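Local coordinates for protein BB_2cx5_001 (Thermus thermophilus, PDB 3RI0) that serves as a designed epitope scaffold, built on an aminoacyl-tRNA editing domain fold to present a grafted linear HIV epitope as a candidate immunogen, at residues A42-G54 against L61-G73. The protein carries 6 engineered substitutions. Residues are numbered along the deposited sequence; the frame is centred on the assembly and turned at random.
Engineered in segment 42-54: Ala52 (natural residue Val), Tyr53 (natural residue Phe), Gly54 (natural residue Val).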
ATOM      1  N   ALA A  42      -8.119   5.491 -13.604  1.00 25.38           N
ATOM      2  CA  ALA A  42      -8.376   6.078 -12.288  1.00 24.62           C
ATOM      3  C   ALA A  42      -7.601   7.380 -12.125  1.00 24.27           C
ATOM      4  O   ALA A  42      -6.749   7.710 -12.953  1.00 24.82           O
ATOM      5  CB  ALA A  42      -7.966   5.096 -11.190  1.00 22.40           C
ATOM      6  N   GLU A  43      -7.914   8.134 -11.073  1.00 24.05           N
ATOM      7  CA  GLU A  43      -7.190   9.371 -10.779  1.00 22.62           C
ATOM      8  C   GLU A  43      -5.995   8.936  -9.953  1.00 21.85           C
ATOM      9  O   GLU A  43      -6.040   7.892  -9.296  1.00 21.79           O
ATOM     10  CB  GLU A  43      -8.011  10.318  -9.918  1.00 24.79           C
ATOM     11  CG  GLU A  43      -9.137  11.031 -10.611  1.00 30.08           C
ATOM     12  CD  GLU A  43      -9.965  11.835  -9.626  1.00 33.55           C
ATOM     13  OE1 GLU A  43     -11.170  12.037  -9.892  1.00 35.94           O
ATOM     14  OE2 GLU A  43      -9.407  12.265  -8.585  1.00 35.22           O
ATOM     15  N   VAL A  44      -4.935   9.734  -9.961  1.00 19.86           N
ATOM     16  CA  VAL A  44      -3.758   9.382  -9.193  1.00 19.64           C
ATOM     17  C   VAL A  44      -4.059   9.307  -7.692  1.00 18.81           C
ATOM     18  O   VAL A  44      -3.417   8.565  -6.960  1.00 17.63           O
ATOM     19  CB  VAL A  44      -2.616  10.379  -9.428  1.00 19.69           C
ATOM     20  CG1 VAL A  44      -2.870  11.663  -8.657  1.00 20.47           C
ATOM     21  CG2 VAL A  44      -1.300   9.737  -9.009  1.00 19.97           C
ATOM     22  N   GLY A  45      -5.048  10.064  -7.238  1.00 18.30           N
ATOM     23  CA  GLY A  45      -5.390  10.026  -5.826  1.00 19.28           C
ATOM     24  C   GLY A  45      -5.968   8.691  -5.387  1.00 19.82           C
ATOM     25  O   GLY A  45      -6.050   8.402  -4.188  1.00 18.24           O
ATOM     26  N   GLN A  46      -6.373   7.877  -6.358  1.00 18.66           N
ATOM     27  CA  GLN A  46      -6.946   6.573  -6.070  1.00 20.25           C
ATOM     28  C   GLN A  46      -5.883   5.500  -5.883  1.00 19.66           C
ATOM     29  O   GLN A  46      -6.172   4.423  -5.373  1.00 19.30           O
ATOM     30  CB  GLN A  46      -7.917   6.150  -7.181  1.00 20.91           C
ATOM     31  CG  GLN A  46      -9.237   6.913  -7.161  1.00 19.59           C
ATOM     32  CD  GLN A  46     -10.128   6.560  -8.346  1.00 23.10           C
ATOM     33  OE1 GLN A  46      -9.835   6.932  -9.490  1.00 20.92           O
ATOM     34  NE2 GLN A  46     -11.215   5.835  -8.081  1.00 20.89           N
ATOM     35  N   ILE A  47      -4.656   5.785  -6.300  1.00 19.37           N
ATOM     36  CA  ILE A  47      -3.578   4.823  -6.134  1.00 19.23           C
ATOM     37  C   ILE A  47      -3.153   4.806  -4.669  1.00 20.24           C
ATOM     38  O   ILE A  47      -2.992   5.859  -4.047  1.00 20.04           O
ATOM     39  CB  ILE A  47      -2.347   5.177  -6.995  1.00 19.57           C
ATOM     40  CG1 ILE A  47      -2.725   5.189  -8.481  1.00 20.17           C
ATOM     41  CG2 ILE A  47      -1.220   4.161  -6.732  1.00 20.60           C
ATOM     42  CD1 ILE A  47      -3.197   3.866  -9.016  1.00 18.47           C
ATOM     43  N   VAL A  48      -2.971   3.607  -4.131  1.00 18.72           N
ATOM     44  CA  VAL A  48      -2.573   3.444  -2.750  1.00 17.29           C
ATOM     45  C   VAL A  48      -1.098   3.089  -2.641  1.00 18.51           C
ATOM     46  O   VAL A  48      -0.658   2.070  -3.174  1.00 19.61           O
ATOM     47  CB  VAL A  48      -3.370   2.313  -2.074  1.00 19.09           C
ATOM     48  CG1 VAL A  48      -3.067   2.292  -0.574  1.00 16.96           C
ATOM     49  CG2 VAL A  48      -4.872   2.495  -2.337  1.00 19.66           C
ATOM     50  N   LYS A  49      -0.340   3.932  -1.949  1.00 16.05           N
ATOM     51  CA  LYS A  49       1.090   3.691  -1.721  1.00 15.66           C
ATOM     52  C   LYS A  49       1.240   3.052  -0.337  1.00 15.68           C
ATOM     53  O   LYS A  49       0.756   3.593   0.659  1.00 16.26           O
ATOM     54  CB  LYS A  49       1.864   5.009  -1.755  1.00 15.04           C
ATOM     55  CG  LYS A  49       1.841   5.707  -3.117  1.00 17.70           C
ATOM     56  CD  LYS A  49       2.560   7.050  -3.082  1.00 19.17           C
ATOM     57  CE  LYS A  49       1.976   7.968  -2.003  1.00 21.30           C
ATOM     58  NZ  LYS A  49       2.614   9.314  -2.021  1.00 23.96           N
ATOM     59  N   SER A  50       1.891   1.896  -0.275  1.00 16.27           N
ATOM     60  CA  SER A  50       2.091   1.196   0.994  1.00 16.96           C
ATOM     61  C   SER A  50       3.489   1.495   1.520  1.00 18.97           C
ATOM     62  O   SER A  50       4.455   0.780   1.200  1.00 17.89           O
ATOM     63  CB  SER A  50       1.910  -0.312   0.796  1.00 16.77           C
ATOM     64  OG  SER A  50       0.606  -0.613   0.330  1.00 13.75           O
ATOM     65  N   LEU A  51       3.582   2.551   2.328  1.00 18.95           N
ATOM     66  CA  LEU A  51       4.849   3.007   2.895  1.00 20.19           C
ATOM     67  C   LEU A  51       5.189   2.408   4.266  1.00 21.12           C
ATOM     68  O   LEU A  51       4.432   2.548   5.226  1.00 21.60           O
ATOM     69  CB  LEU A  51       4.838   4.540   2.980  1.00 19.31           C
ATOM     70  CG  LEU A  51       4.440   5.286   1.701  1.00 20.35           C
ATOM     71  CD1 LEU A  51       4.372   6.779   1.945  1.00 18.01           C
ATOM     72  CD2 LEU A  51       5.445   4.978   0.605  1.00 19.19           C
ATOM     73  N   ALA A  52       6.346   1.759   4.359  1.00 22.01           N
ATOM     74  CA  ALA A  52       6.779   1.151   5.612  1.00 22.66           C
ATOM     75  C   ALA A  52       7.906   1.942   6.294  1.00 23.08           C
ATOM     76  O   ALA A  52       8.885   2.320   5.646  1.00 22.44           O
ATOM     77  CB  ALA A  52       7.226  -0.268   5.356  1.00 19.94           C
ATOM     78  N   TYR A  53       7.762   2.183   7.597  1.00 21.91           N
ATOM     79  CA  TYR A  53       8.758   2.923   8.373  1.00 23.70           C
ATOM     80  C   TYR A  53       9.134   2.180   9.643  1.00 24.94           C
ATOM     81  O   TYR A  53       8.387   1.340  10.129  1.00 26.31           O
ATOM     82  CB  TYR A  53       8.226   4.305   8.737  1.00 23.04           C
ATOM     83  CG  TYR A  53       8.219   5.266   7.575  1.00 22.74           C
ATOM     84  CD1 TYR A  53       9.311   6.097   7.325  1.00 22.90           C
ATOM     85  CD2 TYR A  53       7.139   5.312   6.696  1.00 22.84           C
ATOM     86  CE1 TYR A  53       9.330   6.951   6.218  1.00 23.32           C
ATOM     87  CE2 TYR A  53       7.148   6.156   5.590  1.00 23.74           C
ATOM     88  CZ  TYR A  53       8.246   6.973   5.360  1.00 24.21           C
ATOM     89  OH  TYR A  53       8.259   7.818   4.276  1.00 27.04           O
ATOM     90  N   GLY A  54      10.305   2.492  10.181  1.00 25.53           N
ATOM     91  CA  GLY A  54      10.747   1.827  11.391  1.00 29.21           C
ATOM     92  C   GLY A  54      10.813   2.729  12.606  1.00 31.40           C
ATOM     93  O   GLY A  54      10.990   3.942  12.489  1.00 30.58           O
ATOM     94  N   LEU A  61       2.923   0.453   9.010  1.00 17.36           N
ATOM     95  CA  LEU A  61       2.517   0.573   7.619  1.00 17.46           C
ATOM     96  C   LEU A  61       1.607   1.783   7.399  1.00 18.13           C
ATOM     97  O   LEU A  61       0.649   2.000   8.147  1.00 18.73           O
ATOM     98  CB  LEU A  61       1.780  -0.701   7.190  1.00 14.82           C
ATOM     99  CG  LEU A  61       1.821  -1.195   5.739  1.00 17.11           C
ATOM    100  CD1 LEU A  61       0.418  -1.561   5.329  1.00 16.72           C
ATOM    101  CD2 LEU A  61       2.402  -0.159   4.790  1.00 15.51           C
ATOM    102  N   PHE A  62       1.902   2.567   6.367  1.00 17.48           N
ATOM    103  CA  PHE A  62       1.084   3.731   6.054  1.00 16.76           C
ATOM    104  C   PHE A  62       0.588   3.688   4.615  1.00 17.81           C
ATOM    105  O   PHE A  62       1.369   3.642   3.676  1.00 18.32           O
ATOM    106  CB  PHE A  62       1.865   5.018   6.308  1.00 15.04           C
ATOM    107  CG  PHE A  62       2.239   5.217   7.750  1.00 14.55           C
ATOM    108  CD1 PHE A  62       3.433   4.703   8.248  1.00 14.97           C
ATOM    109  CD2 PHE A  62       1.395   5.912   8.614  1.00 14.32           C
ATOM    110  CE1 PHE A  62       3.789   4.874   9.596  1.00 15.43           C
ATOM    111  CE2 PHE A  62       1.735   6.090   9.969  1.00 16.64           C
ATOM    112  CZ  PHE A  62       2.938   5.572  10.454  1.00 15.81           C
ATOM    113  N   LEU A  63      -0.730   3.698   4.461  1.00 17.60           N
ATOM    114  CA  LEU A  63      -1.360   3.648   3.146  1.00 18.71           C
ATOM    115  C   LEU A  63      -1.738   5.090   2.784  1.00 20.77           C
ATOM    116  O   LEU A  63      -2.642   5.679   3.388  1.00 20.17           O
ATOM    117  CB  LEU A  63      -2.590   2.747   3.223  1.00 17.85           C
ATOM    118  CG  LEU A  63      -2.239   1.423   3.906  1.00 17.71           C
ATOM    119  CD1 LEU A  63      -3.495   0.622   4.172  1.00 18.72           C
ATOM    120  CD2 LEU A  63      -1.271   0.637   3.034  1.00 18.83           C
ATOM    121  N   VAL A  64      -1.038   5.645   1.797  1.00 20.69           N
ATOM    122  CA  VAL A  64      -1.238   7.032   1.397  1.00 21.37           C
ATOM    123  C   VAL A  64      -1.808   7.207   0.005  1.00 22.37           C
ATOM    124  O   VAL A  64      -1.467   6.472  -0.922  1.00 23.62           O
ATOM    125  CB  VAL A  64       0.110   7.803   1.455  1.00 20.48           C
ATOM    126  CG1 VAL A  64      -0.072   9.232   0.957  1.00 19.36           C
ATOM    127  CG2 VAL A  64       0.646   7.790   2.875  1.00 20.64           C
ATOM    128  N   SER A  65      -2.682   8.194  -0.143  1.00 21.90           N
ATOM    129  CA  SER A  65      -3.265   8.486  -1.439  1.00 22.43           C
ATOM    130  C   SER A  65      -2.118   8.805  -2.395  1.00 22.99           C
ATOM    131  O   SER A  65      -1.100   9.362  -1.993  1.00 23.40           O
ATOM    132  CB  SER A  65      -4.204   9.687  -1.342  1.00 21.86           C
ATOM    133  OG  SER A  65      -4.646  10.083  -2.630  1.00 22.66           O
ATOM    134  N   GLY A  66      -2.275   8.447  -3.660  1.00 22.88           N
ATOM    135  CA  GLY A  66      -1.234   8.741  -4.624  1.00 23.51           C
ATOM    136  C   GLY A  66      -1.038  10.238  -4.835  1.00 23.77           C
ATOM    137  O   GLY A  66      -0.001  10.665  -5.321  1.00 24.84           O
ATOM    138  N   LYS A  67      -2.017  11.046  -4.445  1.00 24.92           N
ATOM    139  CA  LYS A  67      -1.910  12.494  -4.633  1.00 26.60           C
ATOM    140  C   LYS A  67      -1.428  13.222  -3.377  1.00 27.17           C
ATOM    141  O   LYS A  67      -1.524  14.455  -3.301  1.00 27.78           O
ATOM    142  CB  LYS A  67      -3.265  13.078  -5.024  1.00 25.69           C
ATOM    143  CG  LYS A  67      -4.174  13.245  -3.822  1.00 27.05           C
ATOM    144  CD  LYS A  67      -5.578  13.673  -4.188  1.00 27.84           C
ATOM    145  CE  LYS A  67      -6.466  13.558  -2.968  1.00 28.91           C
ATOM    146  NZ  LYS A  67      -7.901  13.754  -3.268  1.00 29.34           N
ATOM    147  N   ASN A  68      -0.943  12.474  -2.387  1.00 25.16           N
ATOM    148  CA  ASN A  68      -0.455  13.094  -1.157  1.00 25.35           C
ATOM    149  C   ASN A  68       0.903  12.544  -0.773  1.00 26.86           C
ATOM    150  O   ASN A  68       1.288  11.458  -1.184  1.00 28.15           O
ATOM    151  CB  ASN A  68      -1.391  12.834   0.030  1.00 22.00           C
ATOM    152  CG  ASN A  68      -2.812  13.323  -0.208  1.00 21.63           C
ATOM    153  OD1 ASN A  68      -3.037  14.367  -0.825  1.00 22.17           O
ATOM    154  ND2 ASN A  68      -3.783  12.576   0.312  1.00 17.73           N
ATOM    155  N   ARG A  69       1.643  13.304   0.019  1.00 28.28           N
ATOM    156  CA  ARG A  69       2.918  12.815   0.500  1.00 31.59           C
ATOM    157  C   ARG A  69       2.773  12.765   2.025  1.00 30.70           C
ATOM    158  O   ARG A  69       2.167  13.646   2.642  1.00 29.16           O
ATOM    159  CB  ARG A  69       4.088  13.692   0.013  1.00 35.33           C
ATOM    160  CG  ARG A  69       4.003  15.182   0.283  1.00 39.17           C
ATOM    161  CD  ARG A  69       4.476  16.038  -0.924  1.00 43.67           C
ATOM    162  NE  ARG A  69       5.205  15.306  -1.970  1.00 46.88           N
ATOM    163  CZ  ARG A  69       5.739  15.881  -3.049  1.00 48.50           C
ATOM    164  NH1 ARG A  69       5.637  17.191  -3.231  1.00 48.82           N
ATOM    165  NH2 ARG A  69       6.363  15.143  -3.959  1.00 49.69           N
ATOM    166  N   LEU A  70       3.281  11.687   2.612  1.00 30.34           N
ATOM    167  CA  LEU A  70       3.185  11.456   4.045  1.00 29.83           C
ATOM    168  C   LEU A  70       3.821  12.506   4.950  1.00 29.05           C
ATOM    169  O   LEU A  70       5.003  12.817   4.823  1.00 27.76           O
ATOM    170  CB  LEU A  70       3.788  10.098   4.389  1.00 30.36           C
ATOM    171  CG  LEU A  70       3.712   9.739   5.875  1.00 29.75           C
ATOM    172  CD1 LEU A  70       2.247   9.571   6.296  1.00 28.33           C
ATOM    173  CD2 LEU A  70       4.485   8.462   6.125  1.00 30.34           C
ATOM    174  N   ASP A  71       3.029  13.041   5.872  1.00 28.81           N
ATOM    175  CA  ASP A  71       3.545  14.017   6.818  1.00 28.54           C
ATOM    176  C   ASP A  71       4.121  13.188   7.960  1.00 28.74           C
ATOM    177  O   ASP A  71       3.380  12.677   8.799  1.00 27.18           O
ATOM    178  CB  ASP A  71       2.426  14.909   7.349  1.00 28.06           C
ATOM    179  CG  ASP A  71       2.944  15.998   8.277  1.00 29.13           C
ATOM    180  OD1 ASP A  71       3.839  15.692   9.090  1.00 26.14           O
ATOM    181  OD2 ASP A  71       2.451  17.151   8.194  1.00 29.01           O
ATOM    182  N   LEU A  72       5.438  13.032   7.973  1.00 30.21           N
ATOM    183  CA  LEU A  72       6.093  12.246   9.014  1.00 31.19           C
ATOM    184  C   LEU A  72       5.854  12.800  10.414  1.00 31.46           C
ATOM    185  O   LEU A  72       6.006  12.084  11.406  1.00 30.72           O
ATOM    186  CB  LEU A  72       7.593  12.149   8.736  1.00 32.76           C
ATOM    187  CG  LEU A  72       7.944  11.228   7.569  1.00 32.82           C
ATOM    188  CD1 LEU A  72       9.430  11.311   7.295  1.00 34.05           C
ATOM    189  CD2 LEU A  72       7.528   9.803   7.899  1.00 31.50           C
ATOM    190  N   GLY A  73       5.478  14.073  10.490  1.00 30.84           N
ATOM    191  CA  GLY A  73       5.208  14.676  11.782  1.00 30.29           C
ATOM    192  C   GLY A  73       3.971  14.060  12.405  1.00 31.10           C
ATOM    193  O   GLY A  73       3.999  13.636  13.559  1.00 31.70           O
TER
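Lys49 runs past Val64 to Asn68, in the turn where the chain doubles back. Its CB and CG pass the carbonyl oxygen of Val64, and after a bend at chi3 (-56°) CE lies against Val64 CG1 at 3.8 Å and close to Ser65 O. From there NZ donates to Asn68 O at 2.7 Å, nearly in line with the C=O bond, so the ammonium group ties strand 47-54 to the last residue of the turn that follows strand 61-65. Val64 is also paired with Lys49 through the backbone, Lys49 N to Val64 O and Val64 N to Lys49 O, both 3.0 Å; Leu51 and Phe62 repeat this two-bond pairing. On the face shared with Lys49 and Val64, Leu51 CD1 meets Val64 CG2 and Leu70 CB. Farther along, the engineered Tyr53 ring carries Leu72 CD2 over one face, a CH-pi contact 4.0 Å from the ring centroid, while Leu70 CD2 approaches CE2 obliquely at 3.6 Å. At the other end the Ser65 hydroxyl, with OG anti to its own N (chi1 173°), donates to a lone pair of Gly45 O at 2.7 Å. Asn68, whose amide is held by Asp116 and Asp118, closes the type I turn begun at Ser65. Strands 47-54 and 61-65 pair as the two arms of an antiparallel beta hairpin within the mixed sheet of the aminoacyl-tRNA editing domain fold, with residues 66-72 doubling back along the face that carries Lys49, Leu51, Phe62 and Val64.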